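Side-chain contacts in septation protein imp2 (Schizosaccharomyces pombe, PDB 5C1F), which is required for normal septation and takes part in disassembling the medial ring, and is represented here by its membrane-binding F-BAR domain: residues A[19-24]-A[124-129]; A[68-73]-A[252-257]; A[151-156]-A[169-174]. All blocks are in the same frame, centred on the assembly; numbering follows the deposited sequence.

Overall arrangement
Near the N terminus, residues 19-24 on helix 18-59 meet residues 124-129 on helix 69-155, closing the loop of interaction 1. Inside that loop lies 68-73, whose partner 252-257 comes much later, so interaction 2 crosses interaction 1 in sequence. Interaction 3 (151-156 with 169-174) is a short closure after interaction 1 is complete and falls wholly within the long loop of interaction 2. All three use helix 69-155. Interaction 3 ties it to helix 162-252 just past the turn; interaction 2 holds its opposite end to the segment leading into helix 256-267. The centres of interactions 2 and 3 lie about 121 Å apart, a measure of the elongated F-BAR domain.

Interaction 1. Residues A[19-24]-A[124-129]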
loop_
_atom_site.group_PDB
_atom_site.type_symbol
_atom_site.label_atom_id
_atom_site.label_comp_id
_atom_site.label_asym_id
_atom_site.label_seq_id
_atom_site.Cartn_x
_atom_site.Cartn_y
_atom_site.Cartn_z
ATOM N N GLY A 19 39.637 -27.088 0.150
ATOM C CA GLY A 19 38.616 -26.696 1.105
ATOM C C GLY A 19 38.947 -25.405 1.827
ATOM O O GLY A 19 38.051 -24.646 2.191
ATOM N N TYR A 20 40.236 -25.157 2.032
ATOM C CA TYR A 20 40.683 -23.945 2.708
ATOM C C TYR A 20 40.335 -22.707 1.900
ATOM O O TYR A 20 39.696 -21.788 2.403
ATOM C CB TYR A 20 42.190 -23.988 2.968
ATOM C CG TYR A 20 42.753 -22.690 3.516
ATOM C CD1 TYR A 20 42.593 -22.349 4.853
ATOM C CD2 TYR A 20 43.453 -21.812 2.697
ATOM C CE1 TYR A 20 43.110 -21.166 5.358
ATOM C CE2 TYR A 20 43.973 -20.629 3.193
ATOM C CZ TYR A 20 43.798 -20.310 4.523
ATOM O OH TYR A 20 44.315 -19.132 5.019
ATOM N N HIS A 21 40.759 -22.687 0.643
ATOM C CA HIS A 21 40.530 -21.528 -0.207
ATOM C C HIS A 21 39.054 -21.389 -0.555
ATOM O O HIS A 21 38.559 -20.278 -0.744
ATOM C CB HIS A 21 41.380 -21.621 -1.474
ATOM C CG HIS A 21 42.853 -21.634 -1.205
ATOM N ND1 HIS A 21 43.583 -20.481 -1.004
ATOM C CD2 HIS A 21 43.729 -22.659 -1.084
ATOM C CE1 HIS A 21 44.846 -20.795 -0.780
ATOM N NE2 HIS A 21 44.962 -22.111 -0.823
ATOM N N ALA A 22 38.352 -22.516 -0.618
ATOM C CA ALA A 22 36.935 -22.515 -0.971
ATOM C C ALA A 22 36.070 -21.902 0.124
ATOM O O ALA A 22 35.330 -20.951 -0.128
ATOM C CB ALA A 22 36.464 -23.928 -1.280
ATOM N N LEU A 23 36.165 -22.447 1.335
ATOM C CA LEU A 23 35.330 -21.992 2.447
ATOM C C LEU A 23 35.634 -20.547 2.837
ATOM O O LEU A 23 34.768 -19.842 3.347
ATOM C CB LEU A 23 35.502 -22.909 3.661
ATOM C CG LEU A 23 34.950 -24.332 3.529
ATOM C CD1 LEU A 23 35.095 -25.093 4.840
ATOM C CD2 LEU A 23 33.496 -24.315 3.070
ATOM N N LEU A 24 36.860 -20.101 2.589
ATOM C CA LEU A 24 37.217 -18.719 2.890
ATOM C C LEU A 24 36.589 -17.774 1.875
ATOM O O LEU A 24 36.033 -16.736 2.239
ATOM C CB LEU A 24 38.735 -18.540 2.921
ATOM C CG LEU A 24 39.356 -18.581 4.321
ATOM C CD1 LEU A 24 39.065 -19.909 5.012
ATOM C CD2 LEU A 24 40.852 -18.318 4.260
ATOM N N LYS A 124 47.266 -17.721 9.992
ATOM C CA LYS A 124 48.568 -17.803 10.643
ATOM C C LYS A 124 49.056 -19.246 10.631
ATOM O O LYS A 124 50.216 -19.522 10.315
ATOM C CB LYS A 124 48.506 -17.279 12.080
ATOM C CG LYS A 124 47.904 -15.890 12.229
ATOM C CD LYS A 124 48.102 -15.363 13.645
ATOM C CE LYS A 124 47.324 -14.077 13.884
ATOM N NZ LYS A 124 45.853 -14.314 13.943
ATOM N N VAL A 125 48.156 -20.162 10.978
ATOM C CA VAL A 125 48.469 -21.584 10.987
ATOM C C VAL A 125 48.810 -22.063 9.581
ATOM O O VAL A 125 49.766 -22.813 9.382
ATOM C CB VAL A 125 47.296 -22.412 11.543
ATOM C CG1 VAL A 125 47.604 -23.899 11.471
ATOM C CG2 VAL A 125 46.987 -21.994 12.973
ATOM N N HIS A 126 48.027 -21.607 8.609
ATOM C CA HIS A 126 48.233 -21.979 7.215
ATOM C C HIS A 126 49.547 -21.419 6.667
ATOM O O HIS A 126 50.259 -22.103 5.932
ATOM C CB HIS A 126 47.059 -21.500 6.363
ATOM C CG HIS A 126 47.054 -22.056 4.973
ATOM N ND1 HIS A 126 47.368 -21.296 3.867
ATOM C CD2 HIS A 126 46.773 -23.296 4.512
ATOM C CE1 HIS A 126 47.278 -22.046 2.782
ATOM N NE2 HIS A 126 46.920 -23.264 3.146
ATOM N N LYS A 127 49.864 -20.178 7.027
ATOM C CA LYS A 127 51.110 -19.554 6.590
ATOM C C LYS A 127 52.320 -20.288 7.153
ATOM O O LYS A 127 53.331 -20.449 6.466
ATOM C CB LYS A 127 51.161 -18.081 6.996
ATOM C CG LYS A 127 50.467 -17.138 6.022
ATOM C CD LYS A 127 50.661 -15.683 6.434
ATOM C CE LYS A 127 50.039 -14.723 5.427
ATOM N NZ LYS A 127 48.569 -14.914 5.318
ATOM N N ASP A 128 52.215 -20.728 8.404
ATOM C CA ASP A 128 53.291 -21.479 9.039
ATOM C C ASP A 128 53.450 -22.845 8.381
ATOM O O ASP A 128 54.567 -23.332 8.212
ATOM C CB ASP A 128 53.030 -21.639 10.539
ATOM C CG ASP A 128 54.185 -22.307 11.266
ATOM O OD1 ASP A 128 55.183 -21.616 11.560
ATOM O OD2 ASP A 128 54.093 -23.520 11.551
ATOM N N LYS A 129 52.330 -23.456 8.006
ATOM C CA LYS A 129 52.346 -24.752 7.337
ATOM C C LYS A 129 53.098 -24.671 6.015
ATOM O O LYS A 129 53.941 -25.514 5.715
ATOM C CB LYS A 129 50.925 -25.259 7.098
ATOM C CG LYS A 129 50.862 -26.575 6.336
ATOM C CD LYS A 129 49.471 -26.820 5.773
ATOM C CE LYS A 129 49.456 -28.020 4.836
ATOM N NZ LYS A 129 48.165 -28.148 4.102
#
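The aromatic cluster of Tyr20, His21 and His126 joins helix 18-59 to helix 69-155. Its main element is a face-to-face stack of the Tyr20 phenol on the His126 imidazole, with ring centroids 3.9 Å apart and planes only 16° from parallel. The rings are displaced against each other: Tyr20 CE2 comes within 3.5 Å of His126 ND1, and Tyr20 CZ lies 3.7 Å from His126 CG. The phenol hydroxyl reaches past the imidazole to the root of the other side chain, Tyr20 OH being 3.9 Å from His126 CB. Both residues face the other helix, and with CG opposite the backbone N (chi1 173° in Tyr20, -169° in His126) the two rings are carried into overlap. Aromatic residues suit this place: they are long enough to meet across the 9.0 Å between Tyr20 CA and His126 CA, and flat enough to stack face to face.

In the F-BAR fold, long helices pack side by side into an extended bundle, and here the two stacked residues are buried while His21 sits at the exposed side. His21 NE2 approaches His126 CE1 at 4.3 Å, its ring oblique to that of His126, whereas Tyr20 CD2 stands 3.7 Å above the centre of the His21 ring plane. Tyr20 thus places a flank over one histidine and a face against the other. A histidine at position 126 can also make a polar bond through its ring nitrogen: NE2 is hydrogen-bonded to Asp17, a nearby negative charge that would probably favour a proton on this nitrogen and help fix the ring's rotation. Asp17 is shared with Lys129, which forms a salt bridge to it and cation-pi contacts with Tyr197 and Trp200 of helix 162-252. Trp200 also meets the His126 ring, and Ala22 packs against Thr269 of the second subunit.

Interaction 2. Residues A[68-73]-A[252-257]; sequences TGCLKE and EQCSVS
Cys70 and Cys254 point at each other and are joined by a disulfide, Cys70 SG to Cys254 SG at 2.0 Å, with the torsion about that bond at 83°, close to the 90° that two sulfurs prefer. The two halves are turned differently. In Cys70 the sulfur sits between the backbone N and the carbonyl carbon (chi1 67°), whereas in Cys254 it is swung opposite the backbone N (chi1 -175°), and this pairing brings the two CA atoms to 5.4 Å. Each sulfur also rests against the other backbone: Cys70 SG lies 3.5 Å from Ser255 N, and Cys254 SG the same distance from Leu71 N. The backbone N-H groups of Cys70 and Leu71 are taken up by the carboxylate of Asp259, one oxygen each. Gly69, next to Cys70, has a positive phi, which glycine adopts easily. The Ser255 hydroxyl N-caps helix 256-267 by accepting from Gln258 N. The bridge covalently ties two parts of the F-BAR domain far apart in sequence, the beginning of helix 69-155 and the short connection between helices 162-252 and 256-267; Lys223 of the second subunit hydrogen-bonds Cys254 O in that connection, and Arg219 of the second subunit packs on Leu71 of helix 69-155.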
loop_
_atom_site.group_PDB
_atom_site.type_symbol
_atom_site.label_atom_id
_atom_site.label_comp_id
_atom_site.label_asym_id
_atom_site.label_seq_id
_atom_site.Cartn_x
_atom_site.Cartn_y
_atom_site.Cartn_z
ATOM N N THR A 68 -25.691 15.258 5.661
ATOM C CA THR A 68 -26.388 15.293 6.947
ATOM C C THR A 68 -26.605 13.888 7.507
ATOM O O THR A 68 -26.355 12.896 6.822
ATOM C CB THR A 68 -27.769 15.992 6.835
ATOM O OG1 THR A 68 -28.660 15.178 6.060
ATOM C CG2 THR A 68 -27.642 17.365 6.182
ATOM N N GLY A 69 -27.067 13.815 8.752
ATOM C CA GLY A 69 -27.506 12.565 9.347
ATOM C C GLY A 69 -26.427 11.527 9.565
ATOM O O GLY A 69 -25.254 11.856 9.734
ATOM N N CYS A 70 -26.825 10.260 9.558
ATOM C CA CYS A 70 -25.876 9.181 9.786
ATOM C C CYS A 70 -25.007 8.948 8.551
ATOM O O CYS A 70 -23.921 8.376 8.647
ATOM C CB CYS A 70 -26.604 7.891 10.194
ATOM S SG CYS A 70 -27.652 7.128 8.925
ATOM N N LEU A 71 -25.479 9.399 7.391
ATOM C CA LEU A 71 -24.702 9.271 6.162
ATOM C C LEU A 71 -23.438 10.129 6.241
ATOM O O LEU A 71 -22.365 9.704 5.811
ATOM C CB LEU A 71 -25.542 9.657 4.941
ATOM C CG LEU A 71 -24.889 9.500 3.562
ATOM C CD1 LEU A 71 -24.360 8.087 3.355
ATOM C CD2 LEU A 71 -25.870 9.868 2.458
ATOM N N LYS A 72 -23.567 11.332 6.799
ATOM C CA LYS A 72 -22.408 12.186 7.039
ATOM C C LYS A 72 -21.455 11.520 8.030
ATOM O O LYS A 72 -20.236 11.579 7.868
ATOM C CB LYS A 72 -22.837 13.559 7.562
ATOM C CG LYS A 72 -21.679 14.533 7.753
ATOM C CD LYS A 72 -22.135 15.833 8.406
ATOM C CE LYS A 72 -20.965 16.794 8.614
ATOM N NZ LYS A 72 -21.400 18.105 9.189
ATOM N N GLU A 73 -22.019 10.881 9.049
ATOM C CA GLU A 73 -21.219 10.178 10.046
ATOM C C GLU A 73 -20.443 9.032 9.413
ATOM O O GLU A 73 -19.278 8.805 9.735
ATOM C CB GLU A 73 -22.102 9.653 11.180
ATOM C CG GLU A 73 -22.672 10.750 12.067
ATOM C CD GLU A 73 -23.563 10.216 13.176
ATOM O OE1 GLU A 73 -23.906 9.014 13.145
ATOM O OE2 GLU A 73 -23.920 11.002 14.080
ATOM N N GLU A 252 -24.264 -0.454 8.394
ATOM C CA GLU A 252 -25.413 -1.280 8.765
ATOM C C GLU A 252 -26.377 -0.547 9.696
ATOM O O GLU A 252 -27.588 -0.746 9.627
ATOM C CB GLU A 252 -24.951 -2.574 9.437
ATOM C CG GLU A 252 -24.382 -3.613 8.493
ATOM C CD GLU A 252 -23.946 -4.877 9.216
ATOM O OE1 GLU A 252 -23.904 -4.868 10.466
ATOM O OE2 GLU A 252 -23.647 -5.881 8.537
ATOM N N GLN A 253 -25.832 0.295 10.568
ATOM C CA GLN A 253 -26.643 1.010 11.551
ATOM C C GLN A 253 -27.166 2.345 11.026
ATOM O O GLN A 253 -27.872 3.062 11.733
ATOM C CB GLN A 253 -25.837 1.241 12.829
ATOM C CG GLN A 253 -25.506 -0.035 13.584
ATOM C CD GLN A 253 -26.751 -0.788 14.017
ATOM O OE1 GLN A 253 -26.931 -1.958 13.680
ATOM N NE2 GLN A 253 -27.616 -0.118 14.772
ATOM N N CYS A 254 -26.822 2.674 9.785
ATOM C CA CYS A 254 -27.243 3.939 9.195
ATOM C C CYS A 254 -28.573 3.793 8.458
ATOM O O CYS A 254 -28.626 3.269 7.348
ATOM C CB CYS A 254 -26.166 4.469 8.250
ATOM S SG CYS A 254 -26.519 6.103 7.578
ATOM N N SER A 255 -29.647 4.259 9.087
ATOM C CA SER A 255 -30.979 4.166 8.506
ATOM C C SER A 255 -31.248 5.315 7.542
ATOM O O SER A 255 -31.173 6.483 7.921
ATOM C CB SER A 255 -32.045 4.147 9.605
ATOM O OG SER A 255 -33.347 4.262 9.051
ATOM N N VAL A 256 -31.564 4.979 6.295
ATOM C CA VAL A 256 -31.880 5.993 5.300
ATOM C C VAL A 256 -33.176 6.719 5.669
ATOM O O VAL A 256 -33.243 7.947 5.605
ATOM C CB VAL A 256 -31.997 5.381 3.882
ATOM C CG1 VAL A 256 -32.645 6.367 2.918
ATOM C CG2 VAL A 256 -30.624 4.953 3.370
ATOM N N SER A 257 -34.193 5.963 6.075
ATOM C CA SER A 257 -35.477 6.558 6.441
ATOM C C SER A 257 -35.344 7.512 7.630
ATOM O O SER A 257 -36.003 8.551 7.671
ATOM C CB SER A 257 -36.507 5.468 6.751
ATOM O OG SER A 257 -36.053 4.606 7.779
#

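Interaction 3. Residues A[151-156]-A[169-174]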
loop_
_atom_site.group_PDB
_atom_site.type_symbol
_atom_site.label_atom_id
_atom_site.label_comp_id
_atom_site.label_asym_id
_atom_site.label_seq_id
_atom_site.Cartn_x
_atom_site.Cartn_y
_atom_site.Cartn_z
ATOM N N ASN A 151 78.388 -38.640 -5.556
ATOM C CA ASN A 151 78.261 -39.606 -6.640
ATOM C C ASN A 151 79.182 -39.252 -7.806
ATOM O O ASN A 151 79.890 -40.108 -8.338
ATOM C CB ASN A 151 76.802 -39.676 -7.110
ATOM C CG ASN A 151 76.589 -40.689 -8.222
ATOM O OD1 ASN A 151 76.789 -40.387 -9.400
ATOM N ND2 ASN A 151 76.167 -41.893 -7.851
ATOM N N TYR A 152 79.176 -37.975 -8.177
ATOM C CA TYR A 152 80.009 -37.471 -9.262
ATOM C C TYR A 152 81.507 -37.537 -8.949
ATOM O O TYR A 152 82.291 -38.019 -9.765
ATOM C CB TYR A 152 79.615 -36.032 -9.599
ATOM C CG TYR A 152 80.653 -35.301 -10.418
ATOM C CD1 TYR A 152 80.852 -35.610 -11.757
ATOM C CD2 TYR A 152 81.435 -34.305 -9.852
ATOM C CE1 TYR A 152 81.800 -34.949 -12.507
ATOM C CE2 TYR A 152 82.384 -33.639 -10.592
ATOM C CZ TYR A 152 82.565 -33.963 -11.920
ATOM O OH TYR A 152 83.514 -33.297 -12.663
ATOM N N TYR A 153 81.899 -37.050 -7.774
ATOM C CA TYR A 153 83.310 -37.015 -7.389
ATOM C C TYR A 153 83.919 -38.407 -7.306
ATOM O O TYR A 153 85.110 -38.589 -7.561
ATOM C CB TYR A 153 83.488 -36.301 -6.049
ATOM C CG TYR A 153 83.271 -34.809 -6.113
ATOM C CD1 TYR A 153 83.749 -34.061 -7.181
ATOM C CD2 TYR A 153 82.583 -34.149 -5.107
ATOM C CE1 TYR A 153 83.550 -32.694 -7.241
ATOM C CE2 TYR A 153 82.377 -32.786 -5.157
ATOM C CZ TYR A 153 82.861 -32.062 -6.225
ATOM O OH TYR A 153 82.654 -30.703 -6.270
ATOM N N VAL A 154 83.102 -39.388 -6.938
ATOM C CA VAL A 154 83.561 -40.769 -6.888
ATOM C C VAL A 154 83.756 -41.303 -8.305
ATOM O O VAL A 154 84.729 -42.004 -8.584
ATOM C CB VAL A 154 82.576 -41.669 -6.109
ATOM C CG1 VAL A 154 82.947 -43.137 -6.266
ATOM C CG2 VAL A 154 82.558 -41.277 -4.639
ATOM N N SER A 155 82.844 -40.946 -9.206
ATOM C CA SER A 155 82.927 -41.397 -10.594
ATOM C C SER A 155 84.139 -40.806 -11.310
ATOM O O SER A 155 84.638 -41.378 -12.277
ATOM C CB SER A 155 81.647 -41.044 -11.355
ATOM O OG SER A 155 81.430 -39.645 -11.386
ATOM N N GLN A 156 84.610 -39.661 -10.826
ATOM C CA GLN A 156 85.775 -39.004 -11.411
ATOM C C GLN A 156 87.073 -39.709 -11.045
ATOM O O GLN A 156 88.083 -39.550 -11.726
ATOM C CB GLN A 156 85.844 -37.539 -10.968
ATOM C CG GLN A 156 84.900 -36.615 -11.715
ATOM C CD GLN A 156 85.238 -36.514 -13.188
ATOM O OE1 GLN A 156 84.687 -37.244 -14.014
ATOM N NE2 GLN A 156 86.147 -35.607 -13.527
ATOM N N ASN A 169 89.507 -35.435 -4.920
ATOM C CA ASN A 169 89.318 -36.164 -3.674
ATOM C C ASN A 169 89.174 -35.219 -2.481
ATOM O O ASN A 169 88.554 -35.563 -1.474
ATOM C CB ASN A 169 90.473 -37.142 -3.449
ATOM C CG ASN A 169 90.474 -38.280 -4.455
ATOM O OD1 ASN A 169 89.468 -38.539 -5.120
ATOM N ND2 ASN A 169 91.604 -38.972 -4.568
ATOM N N ALA A 170 89.745 -34.025 -2.604
ATOM C CA ALA A 170 89.570 -32.988 -1.595
ATOM C C ALA A 170 88.128 -32.491 -1.597
ATOM O O ALA A 170 87.509 -32.352 -0.543
ATOM C CB ALA A 170 90.533 -31.841 -1.834
ATOM N N LYS A 171 87.600 -32.226 -2.791
ATOM C CA LYS A 171 86.208 -31.815 -2.948
ATOM C C LYS A 171 85.269 -32.904 -2.454
ATOM O O LYS A 171 84.245 -32.621 -1.831
ATOM C CB LYS A 171 85.894 -31.494 -4.412
ATOM C CG LYS A 171 86.648 -30.313 -4.986
ATOM C CD LYS A 171 86.501 -30.269 -6.503
ATOM C CE LYS A 171 87.269 -29.103 -7.098
ATOM N NZ LYS A 171 87.049 -28.968 -8.563
ATOM N N LEU A 172 85.620 -34.150 -2.752
ATOM C CA LEU A 172 84.829 -35.295 -2.324
ATOM C C LEU A 172 84.783 -35.370 -0.806
ATOM O O LEU A 172 83.722 -35.580 -0.216
ATOM C CB LEU A 172 85.399 -36.592 -2.902
ATOM C CG LEU A 172 84.793 -37.899 -2.385
ATOM C CD1 LEU A 172 83.297 -37.945 -2.642
ATOM C CD2 LEU A 172 85.481 -39.099 -3.015
ATOM N N ASN A 173 85.936 -35.188 -0.176
ATOM C CA ASN A 173 86.018 -35.271 1.273
ATOM C C ASN A 173 85.270 -34.122 1.938
ATOM O O ASN A 173 84.604 -34.313 2.955
ATOM C CB ASN A 173 87.474 -35.284 1.732
ATOM C CG ASN A 173 87.649 -35.975 3.068
ATOM O OD1 ASN A 173 87.244 -35.454 4.107
ATOM N ND2 ASN A 173 88.253 -37.157 3.048
ATOM N N LYS A 174 85.375 -32.933 1.357
ATOM C CA LYS A 174 84.683 -31.770 1.895
ATOM C C LYS A 174 83.170 -31.938 1.777
ATOM O O LYS A 174 82.419 -31.524 2.660
ATOM C CB LYS A 174 85.125 -30.493 1.176
ATOM C CG LYS A 174 84.833 -29.222 1.956
ATOM C CD LYS A 174 84.653 -28.022 1.044
ATOM C CE LYS A 174 83.332 -28.097 0.295
ATOM N NZ LYS A 174 83.055 -26.851 -0.473
#
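Tyr153 lays one ring face against the aliphatic stem of Lys171, a CH-pi contact in which Lys171 CB lies 3.9 Å from the centroid of the Tyr153 ring and 22° off its normal. The carbon is displaced toward the hydroxyl end, so its nearest ring atom is Tyr153 CZ at 3.6 Å. The lysine chain runs on at about a right angle to the tyrosine side chain. Lys171 CD still touches Tyr153 OH at 3.9 Å, but the extended chain carries the ammonium end away from the other helix. Lysine suits this border because its methylenes can cover a ring while its charge leaves the interface.

The remaining side-chain contacts are apolar. Tyr153 CB meets Leu172 CB at 3.7 Å, and the Leu172 CD1 methyl reaches to 3.8 Å from Tyr153 CB. The same leucine fork receives Val154, whose CG2 lies 4.0 Å from Leu172 CD1 and about as far from Leu172 CD2. Tyr153 has its CG opposite the carbonyl carbon (chi1 -72°), which lets the ring lie along the neighbouring backbone, over Lys171 and near Leu172 CA. Cutting Tyr153 back to an alanine would probably leave the Lys171 stem without the ring it lies on and open a gap beside the Leu172 backbone, though CB could still meet the leucine.

Helices 69-155 and 162-252 form an antiparallel hairpin near one tip of the F-BAR domain; within it the axes of 151-155 and 169-174 cross at -152° and come within 9.2 Å. Polar contacts come from around the turn: Asn168 ND2 bonds to Tyr153 O, and Gln157 NE2 to Asn169 OD1. Since no hydrogen bond or salt bridge links the two segments themselves, their pairing relies on the fit of a ring, methylenes and methyls, with Leu172 buried and the lysine charge led away from the other segment.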